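Local coordinates for TraI domain-containing protein (Salmonella typhi, PDB 2IPQ) that is of unknown function but belongs to the C-terminal family of putative conjugal transfer nickase/helicases and may bind nucleic acid, at residues R89-L95 and K106-L112; V26-D30 and P125-F130. One frame throughout, in Å; residues are numbered along the deposited sequence. Where two conformers were deposited one is given.

Contact 1. Residues R89-L95 and K106-L112; sequences RFWQCCL and KKLTGYL
W91 to L95 and K106 to L112 run antiparallel as the two arms of a beta hairpin. The axes of these short segments approach to 4.6 Å, their directions at 146°. Three hydrogen-bonded pairs, W91 with G110, C93 with L108 and L95 with K106, each exchange two backbone bonds. The shortest is L95 N to K106 O, 2.6 Å. T109 CA adds a CA-H...O contact to W91 O. Beyond these pairs, L112 N donates to water 1, which bridges to R89 O.

On the W91 side of the sheet, L112 CD1 lies over the indole, 3.8 Å from the centroid of the five-membered ring, a CH-pi contact. Further along, L108 CD1 reaches L95 CB at 3.9 Å. F90 has CG anti to its carbonyl carbon (chi1 -66°), which lays its ring alongside Y111. F90 CE1 sits over one face of Y111, 3.6 Å from Y111 CZ, with the ring planes at 41°. Y111 OH is hydrogen-bonded to E77 and Q73, and R89 NE makes a salt bridge to E77. Thus paired backbone bonds set the hairpin register, L112 packs over one face of W91, and E77 on helix 68-77 ties the polar ends of R89 and Y111.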
ATOM      1  N   ARG A  89      -9.689   0.416   9.584  1.00 48.17           N
ATOM      2  CA  ARG A  89      -8.708   1.073   8.701  1.00 48.97           C
ATOM      3  C   ARG A  89      -7.643   0.123   8.224  1.00 44.45           C
ATOM      4  O   ARG A  89      -6.944   0.420   7.253  1.00 44.49           O
ATOM      5  CB  ARG A  89      -8.069   2.304   9.368  1.00 48.58           C
ATOM      6  CG  ARG A  89      -7.382   2.014  10.681  1.00 55.32           C
ATOM      7  CD  ARG A  89      -7.104   3.287  11.459  1.00 67.17           C
ATOM      8  NE  ARG A  89      -5.736   3.337  11.977  1.00 75.62           N
ATOM      9  CZ  ARG A  89      -5.411   3.088  13.243  1.00 80.93           C
ATOM     10  NH1 ARG A  89      -6.353   2.765  14.124  1.00 78.77           N
ATOM     11  NH2 ARG A  89      -4.143   3.158  13.630  1.00 82.68           N
ATOM     12  N   PHE A  90      -7.535  -1.026   8.901  1.00 44.45           N
ATOM     13  CA  PHE A  90      -6.563  -2.075   8.557  1.00 45.68           C
ATOM     14  C   PHE A  90      -7.227  -3.359   8.085  1.00 45.81           C
ATOM     15  O   PHE A  90      -8.143  -3.852   8.721  1.00 47.65           O
ATOM     16  CB  PHE A  90      -5.644  -2.385   9.757  1.00 44.40           C
ATOM     17  CG  PHE A  90      -4.757  -1.248  10.142  1.00 46.69           C
ATOM     18  CD1 PHE A  90      -3.746  -0.836   9.301  1.00 47.59           C
ATOM     19  CD2 PHE A  90      -4.943  -0.566  11.349  1.00 48.97           C
ATOM     20  CE1 PHE A  90      -2.920   0.236   9.643  1.00 49.62           C
ATOM     21  CE2 PHE A  90      -4.118   0.509  11.698  1.00 49.57           C
ATOM     22  CZ  PHE A  90      -3.098   0.905  10.834  1.00 47.39           C
ATOM     23  N   TRP A  91      -6.745  -3.920   6.979  1.00 45.62           N
ATOM     24  CA  TRP A  91      -7.157  -5.250   6.566  1.00 45.58           C
ATOM     25  C   TRP A  91      -5.991  -6.250   6.670  1.00 49.35           C
ATOM     26  O   TRP A  91      -4.809  -5.905   6.437  1.00 48.01           O
ATOM     27  CB  TRP A  91      -7.685  -5.213   5.123  1.00 46.70           C
ATOM     28  CG  TRP A  91      -9.113  -4.749   4.992  1.00 40.28           C
ATOM     29  CD1 TRP A  91     -10.219  -5.537   4.798  1.00 40.40           C
ATOM     30  CD2 TRP A  91      -9.589  -3.389   5.039  1.00 44.56           C
ATOM     31  NE1 TRP A  91     -11.353  -4.752   4.737  1.00 46.32           N
ATOM     32  CE2 TRP A  91     -10.997  -3.433   4.880  1.00 45.34           C
ATOM     33  CE3 TRP A  91      -8.965  -2.144   5.209  1.00 42.97           C
ATOM     34  CZ2 TRP A  91     -11.792  -2.276   4.883  1.00 46.65           C
ATOM     35  CZ3 TRP A  91      -9.755  -1.000   5.220  1.00 46.20           C
ATOM     36  CH2 TRP A  91     -11.154  -1.074   5.050  1.00 44.24           C
ATOM     37  N   GLN A  92      -6.313  -7.491   7.025  0.70 48.51           N
ATOM     38  CA  GLN A  92      -5.339  -8.562   6.912  0.70 48.94           C
ATOM     39  C   GLN A  92      -5.376  -9.233   5.569  0.70 47.41           C
ATOM     40  O   GLN A  92      -6.431  -9.344   4.936  0.70 47.31           O
ATOM     41  CB  GLN A  92      -5.572  -9.618   7.972  0.70 49.74           C
ATOM     42  CG  GLN A  92      -5.157  -9.165   9.329  0.70 56.93           C
ATOM     43  CD  GLN A  92      -6.074  -9.712  10.368  0.70 61.22           C
ATOM     44  OE1 GLN A  92      -6.085 -10.925  10.620  0.70 60.56           O
ATOM     45  NE2 GLN A  92      -6.871  -8.829  10.977  0.70 56.15           N
ATOM     46  N   CYS A  93      -4.211  -9.697   5.146  1.00 46.48           N
ATOM     47  CA  CYS A  93      -4.077 -10.363   3.864  1.00 47.58           C
ATOM     48  C   CYS A  93      -3.114 -11.500   4.075  1.00 47.97           C
ATOM     49  O   CYS A  93      -2.273 -11.441   4.982  1.00 48.07           O
ATOM     50  CB  CYS A  93      -3.479  -9.405   2.842  1.00 48.67           C
ATOM     51  SG  CYS A  93      -4.556  -7.979   2.503  1.00 62.81           S
ATOM     52  N   CYS A  94      -3.248 -12.527   3.252  1.00 46.80           N
ATOM     53  CA  CYS A  94      -2.268 -13.580   3.169  1.00 48.84           C
ATOM     54  C   CYS A  94      -1.455 -13.308   1.919  1.00 47.67           C
ATOM     55  O   CYS A  94      -2.013 -13.175   0.831  1.00 45.02           O
ATOM     56  CB  CYS A  94      -2.951 -14.952   3.003  1.00 49.58           C
ATOM     57  SG  CYS A  94      -3.986 -15.405   4.387  1.00 54.15           S
ATOM     58  N   LEU A  95      -0.143 -13.234   2.061  1.00 47.54           N
ATOM     59  CA  LEU A  95       0.689 -13.172   0.858  1.00 47.10           C
ATOM     60  C   LEU A  95       1.318 -14.502   0.556  1.00 44.87           C
ATOM     61  O   LEU A  95       2.155 -14.962   1.323  1.00 46.40           O
ATOM     62  CB  LEU A  95       1.758 -12.090   0.999  1.00 45.24           C
ATOM     63  CG  LEU A  95       2.784 -11.979  -0.126  1.00 49.49           C
ATOM     64  CD1 LEU A  95       2.162 -11.295  -1.340  1.00 47.51           C
ATOM     65  CD2 LEU A  95       4.001 -11.223   0.373  1.00 51.50           C
ATOM     66  N   LYS A 106       2.697 -15.466   4.018  1.00 45.61           N
ATOM     67  CA  LYS A 106       2.980 -14.589   5.118  1.00 48.34           C
ATOM     68  C   LYS A 106       1.730 -13.751   5.318  1.00 45.64           C
ATOM     69  O   LYS A 106       1.063 -13.324   4.367  1.00 45.40           O
ATOM     70  CB  LYS A 106       4.227 -13.753   4.832  1.00 49.68           C
ATOM     71  CG  LYS A 106       4.184 -12.359   5.343  1.00 54.83           C
ATOM     72  CD  LYS A 106       5.574 -11.854   5.769  1.00 65.04           C
ATOM     73  CE  LYS A 106       6.511 -11.644   4.577  1.00 64.01           C
ATOM     74  NZ  LYS A 106       6.858 -12.954   3.978  1.00 69.28           N
ATOM     75  N   LYS A 107       1.395 -13.564   6.575  1.00 43.32           N
ATOM     76  CA  LYS A 107       0.239 -12.782   6.926  1.00 45.00           C
ATOM     77  C   LYS A 107       0.657 -11.340   7.094  1.00 45.12           C
ATOM     78  O   LYS A 107       1.656 -11.055   7.758  1.00 46.68           O
ATOM     79  CB  LYS A 107      -0.397 -13.329   8.193  1.00 44.66           C
ATOM     80  CG  LYS A 107      -1.878 -13.508   8.019  1.00 49.00           C
ATOM     81  CD  LYS A 107      -2.250 -14.915   8.156  1.00 41.17           C
ATOM     82  CE  LYS A 107      -3.422 -15.242   7.246  1.00 49.92           C
ATOM     83  NZ  LYS A 107      -3.265 -16.661   6.729  1.00 50.92           N
ATOM     84  N   LEU A 108      -0.093 -10.435   6.469  1.00 43.90           N
ATOM     85  CA  LEU A 108       0.251  -9.034   6.440  1.00 43.83           C
ATOM     86  C   LEU A 108      -0.983  -8.226   6.845  1.00 45.78           C
ATOM     87  O   LEU A 108      -2.109  -8.711   6.749  1.00 43.17           O
ATOM     88  CB  LEU A 108       0.611  -8.630   5.003  1.00 43.43           C
ATOM     89  CG  LEU A 108       1.779  -9.252   4.250  1.00 47.18           C
ATOM     90  CD1 LEU A 108       1.749  -8.680   2.826  1.00 47.53           C
ATOM     91  CD2 LEU A 108       3.090  -8.935   4.976  1.00 49.32           C
ATOM     92  N   THR A 109      -0.758  -6.992   7.280  1.00 45.25           N
ATOM     93  CA  THR A 109      -1.841  -6.021   7.472  1.00 47.98           C
ATOM     94  C   THR A 109      -1.446  -4.693   6.831  1.00 47.19           C
ATOM     95  O   THR A 109      -0.261  -4.427   6.627  1.00 44.48           O
ATOM     96  CB  THR A 109      -2.310  -5.867   8.974  1.00 47.67           C
ATOM     97  OG1 THR A 109      -2.065  -4.561   9.460  1.00 58.29           O
ATOM     98  CG2 THR A 109      -1.661  -6.865   9.885  1.00 46.37           C
ATOM     99  N   GLY A 110      -2.440  -3.878   6.492  1.00 47.69           N
ATOM    100  CA  GLY A 110      -2.165  -2.582   5.918  1.00 46.51           C
ATOM    101  C   GLY A 110      -3.426  -1.931   5.415  1.00 45.38           C
ATOM    102  O   GLY A 110      -4.519  -2.341   5.742  1.00 43.46           O
ATOM    103  N   TYR A 111      -3.244  -0.921   4.586  1.00 45.41           N
ATOM    104  CA  TYR A 111      -4.306  -0.025   4.188  1.00 45.78           C
ATOM    105  C   TYR A 111      -4.849  -0.490   2.865  1.00 44.73           C
ATOM    106  O   TYR A 111      -4.122  -1.070   2.067  1.00 45.56           O
ATOM    107  CB  TYR A 111      -3.719   1.375   4.021  1.00 46.12           C
ATOM    108  CG  TYR A 111      -3.283   2.022   5.320  1.00 47.66           C
ATOM    109  CD1 TYR A 111      -1.918   2.155   5.648  1.00 50.56           C
ATOM    110  CD2 TYR A 111      -4.227   2.502   6.222  1.00 50.41           C
ATOM    111  CE1 TYR A 111      -1.514   2.775   6.875  1.00 47.19           C
ATOM    112  CE2 TYR A 111      -3.845   3.114   7.432  1.00 49.47           C
ATOM    113  CZ  TYR A 111      -2.494   3.245   7.751  1.00 53.01           C
ATOM    114  OH  TYR A 111      -2.148   3.847   8.949  1.00 50.03           O
ATOM    115  N   LEU A 112      -6.123  -0.227   2.631  1.00 43.54           N
ATOM    116  CA  LEU A 112      -6.687  -0.255   1.287  1.00 45.06           C
ATOM    117  C   LEU A 112      -6.913   1.146   0.742  1.00 44.40           C
ATOM    118  O   LEU A 112      -7.479   1.994   1.415  1.00 46.99           O
ATOM    119  CB  LEU A 112      -8.025  -1.005   1.295  1.00 45.36           C
ATOM    120  CG  LEU A 112      -7.941  -2.526   1.518  1.00 45.59           C
ATOM    121  CD1 LEU A 112      -9.326  -3.056   1.404  1.00 44.15           C
ATOM    122  CD2 LEU A 112      -7.077  -3.143   0.488  1.00 41.18           C
TER
HETATM  123  O   HOH W   1      -7.386   1.415   4.778  1.00 26.98           O

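Contact 2. Residues V26-D30 and P125-F130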
ATOM      1  N   VAL A  26       5.131  -3.728  -7.462  1.00 53.48           N
ATOM      2  CA  VAL A  26       3.729  -3.970  -7.144  1.00 54.87           C
ATOM      3  C   VAL A  26       3.505  -5.433  -7.609  1.00 54.87           C
ATOM      4  O   VAL A  26       4.084  -5.836  -8.607  1.00 51.76           O
ATOM      5  CB  VAL A  26       2.868  -2.884  -7.905  1.00 57.24           C
ATOM      6  CG1 VAL A  26       2.931  -3.086  -9.430  1.00 55.73           C
ATOM      7  CG2 VAL A  26       1.467  -2.812  -7.414  1.00 58.72           C
ATOM      8  N   ASN A  27       2.703  -6.229  -6.886  1.00 52.92           N
ATOM      9  CA  ASN A  27       2.121  -7.448  -7.447  1.00 49.76           C
ATOM     10  C   ASN A  27       3.113  -8.570  -7.585  1.00 51.50           C
ATOM     11  O   ASN A  27       3.002  -9.435  -8.467  1.00 53.76           O
ATOM     12  CB  ASN A  27       1.477  -7.164  -8.801  1.00 47.49           C
ATOM     13  CG  ASN A  27       0.182  -6.429  -8.673  1.00 50.09           C
ATOM     14  OD1 ASN A  27      -0.306  -6.189  -7.558  1.00 44.20           O
ATOM     15  ND2 ASN A  27      -0.391  -6.046  -9.808  1.00 46.36           N
ATOM     16  N   THR A  28       4.101  -8.554  -6.704  1.00 54.14           N
ATOM     17  CA  THR A  28       5.216  -9.477  -6.764  1.00 54.26           C
ATOM     18  C   THR A  28       5.230 -10.166  -5.413  1.00 54.62           C
ATOM     19  O   THR A  28       4.690  -9.633  -4.451  1.00 53.86           O
ATOM     20  CB  THR A  28       6.521  -8.698  -6.983  1.00 56.80           C
ATOM     21  OG1 THR A  28       6.827  -8.677  -8.386  1.00 59.21           O
ATOM     22  CG2 THR A  28       7.681  -9.339  -6.254  1.00 62.11           C
ATOM     23  N   ALA A  29       5.829 -11.351  -5.349  1.00 54.47           N
ATOM     24  CA  ALA A  29       5.959 -12.102  -4.112  1.00 54.15           C
ATOM     25  C   ALA A  29       6.639 -11.258  -3.033  1.00 54.80           C
ATOM     26  O   ALA A  29       6.473 -11.524  -1.852  1.00 57.38           O
ATOM     27  CB  ALA A  29       6.758 -13.405  -4.366  1.00 54.44           C
ATOM     28  N   ASP A  30       7.406 -10.246  -3.439  1.00 54.83           N
ATOM     29  CA  ASP A  30       8.257  -9.510  -2.502  1.00 56.21           C
ATOM     30  C   ASP A  30       7.790  -8.047  -2.344  1.00 56.66           C
ATOM     31  O   ASP A  30       8.379  -7.276  -1.590  1.00 58.81           O
ATOM     32  CB  ASP A  30       9.723  -9.569  -2.947  1.00 57.05           C
ATOM     33  CG  ASP A  30      10.345 -10.971  -2.751  1.00 61.51           C
ATOM     34  OD1 ASP A  30      10.410 -11.437  -1.591  1.00 66.52           O
ATOM     35  OD2 ASP A  30      10.774 -11.610  -3.748  1.00 66.28           O
ATOM     36  N   PRO A 125      -2.107  -1.738 -13.720  1.00 51.90           N
ATOM     37  CA  PRO A 125      -1.742  -3.167 -13.721  1.00 49.54           C
ATOM     38  C   PRO A 125      -2.900  -4.096 -13.388  1.00 46.77           C
ATOM     39  O   PRO A 125      -3.915  -3.665 -12.840  1.00 46.71           O
ATOM     40  CB  PRO A 125      -0.657  -3.266 -12.635  1.00 48.17           C
ATOM     41  CG  PRO A 125      -0.694  -1.957 -11.887  1.00 50.75           C
ATOM     42  CD  PRO A 125      -1.267  -0.939 -12.808  1.00 50.16           C
ATOM     43  N   ASP A 126      -2.745  -5.371 -13.716  1.00 46.63           N
ATOM     44  CA  ASP A 126      -3.708  -6.374 -13.299  1.00 46.59           C
ATOM     45  C   ASP A 126      -3.646  -6.565 -11.790  1.00 46.59           C
ATOM     46  O   ASP A 126      -2.754  -6.019 -11.135  1.00 44.16           O
ATOM     47  CB  ASP A 126      -3.433  -7.682 -14.010  1.00 48.58           C
ATOM     48  CG  ASP A 126      -3.667  -7.579 -15.483  1.00 52.67           C
ATOM     49  OD1 ASP A 126      -4.755  -7.102 -15.877  1.00 58.73           O
ATOM     50  OD2 ASP A 126      -2.760  -7.964 -16.246  1.00 58.76           O
ATOM     51  N   ASP A 127      -4.589  -7.328 -11.239  1.00 45.62           N
ATOM     52  CA  ASP A 127      -4.595  -7.615  -9.789  1.00 46.56           C
ATOM     53  C   ASP A 127      -3.420  -8.499  -9.402  1.00 44.12           C
ATOM     54  O   ASP A 127      -2.824  -9.124 -10.263  1.00 42.51           O
ATOM     55  CB  ASP A 127      -5.901  -8.304  -9.402  1.00 48.32           C
ATOM     56  CG  ASP A 127      -7.071  -7.333  -9.294  1.00 54.12           C
ATOM     57  OD1 ASP A 127      -6.869  -6.083  -9.352  1.00 50.25           O
ATOM     58  OD2 ASP A 127      -8.206  -7.840  -9.149  1.00 62.48           O
ATOM     59  N   SER A 128      -3.089  -8.548  -8.116  1.00 43.83           N
ATOM     60  CA  SER A 128      -1.978  -9.383  -7.648  1.00 45.45           C
ATOM     61  C   SER A 128      -2.332 -10.853  -7.795  1.00 45.98           C
ATOM     62  O   SER A 128      -3.494 -11.245  -7.610  1.00 45.55           O
ATOM     63  CB  SER A 128      -1.667  -9.114  -6.173  1.00 43.06           C
ATOM     64  OG  SER A 128      -0.544  -9.874  -5.784  1.00 46.68           O
ATOM     65  N   LEU A 129      -1.338 -11.669  -8.118  1.00 43.44           N
ATOM     66  CA  LEU A 129      -1.555 -13.124  -8.189  1.00 44.45           C
ATOM     67  C   LEU A 129      -1.314 -13.802  -6.826  1.00 44.01           C
ATOM     68  O   LEU A 129      -1.610 -14.987  -6.641  1.00 46.44           O
ATOM     69  CB  LEU A 129      -0.659 -13.740  -9.251  1.00 42.41           C
ATOM     70  CG  LEU A 129      -0.960 -13.444 -10.722  1.00 44.23           C
ATOM     71  CD1 LEU A 129       0.151 -14.102 -11.552  1.00 39.59           C
ATOM     72  CD2 LEU A 129      -2.317 -14.017 -11.137  1.00 39.26           C
ATOM     73  N   PHE A 130      -0.783 -13.026  -5.891  1.00 40.95           N
ATOM     74  CA  PHE A 130      -0.136 -13.533  -4.678  1.00 44.79           C
ATOM     75  C   PHE A 130      -0.901 -13.188  -3.380  1.00 47.58           C
ATOM     76  O   PHE A 130      -0.818 -13.906  -2.373  1.00 48.17           O
ATOM     77  CB  PHE A 130       1.289 -12.978  -4.622  1.00 43.14           C
ATOM     78  CG  PHE A 130       2.157 -13.447  -5.785  1.00 41.41           C
ATOM     79  CD1 PHE A 130       2.419 -12.615  -6.858  1.00 45.32           C
ATOM     80  CD2 PHE A 130       2.692 -14.711  -5.793  1.00 43.29           C
ATOM     81  CE1 PHE A 130       3.206 -13.043  -7.916  1.00 49.22           C
ATOM     82  CE2 PHE A 130       3.486 -15.147  -6.845  1.00 42.68           C
ATOM     83  CZ  PHE A 130       3.738 -14.314  -7.903  1.00 40.68           C
TER
HETATM   84  O   HOH W   2       1.075 -10.870  -9.519  1.00 34.88           O
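S128 OG, 4.0 Å from N27 CA across the contact, is gripped by several groups. It stands anti to its own backbone N (chi1 -176°) and accepts from F130 N at 3.2 Å. It is also hydrogen-bonded to H34 ND1, and weakly to L131 N. The serine thus shapes its own loop and ties it to strand 33-36.

N27 OD1 accepts a hydrogen bond from the backbone N of L35 and lies 3.5 Å from S128 CB. The other branch of the same amide, ND2, points to D126 O at 2.7 Å. That bond is weak, because the angle at its hydrogen is only 119°. CG of N27 stands beside its own backbone N (chi1 -74°), and this carries the amide alongside S128. P125 CB adds a looser contact at 4.0 Å from N27 ND2.

The backbone of N27 is used as well. Water 2 donates to N27 O at 2.6 Å and accepts from L129 N, so it bridges the two loops. The edge of the F130 ring also meets this carbonyl, with CD1 3.6 Å from N27 O. A29 N lies over one face of F130, offset toward the rim, and L129 CB lies over the opposite face. The ring is flanked by the A29 amide and the L129 side chain.

This is a loop-to-loop contact at the surface. It joins the loop before strand 33-36 to the loop before strand 131-133. The S128 to F130 bond defines an ST turn, placed just ahead of the last strand of the antiparallel sheet.

The centres of the two contacts are about 14 Å apart. Along the chain, 26-30 comes first, then 89-95 and 106-112, and 125-130 last, so the hairpin of contact 1 lies between the two loops of contact 2. Contact 1 pairs neighbouring strands inside the five-stranded antiparallel sheet. The loops of contact 2 lead into its two outermost strands, 33-36 and 131-133. The contacts touch through L95, whose CD2 is 3.3 Å from A29 O and whose CD1 is 3.8 Å from F130 CB. Early and late parts of the chain thus meet beside the hairpin, consistent with one compact C-terminal domain.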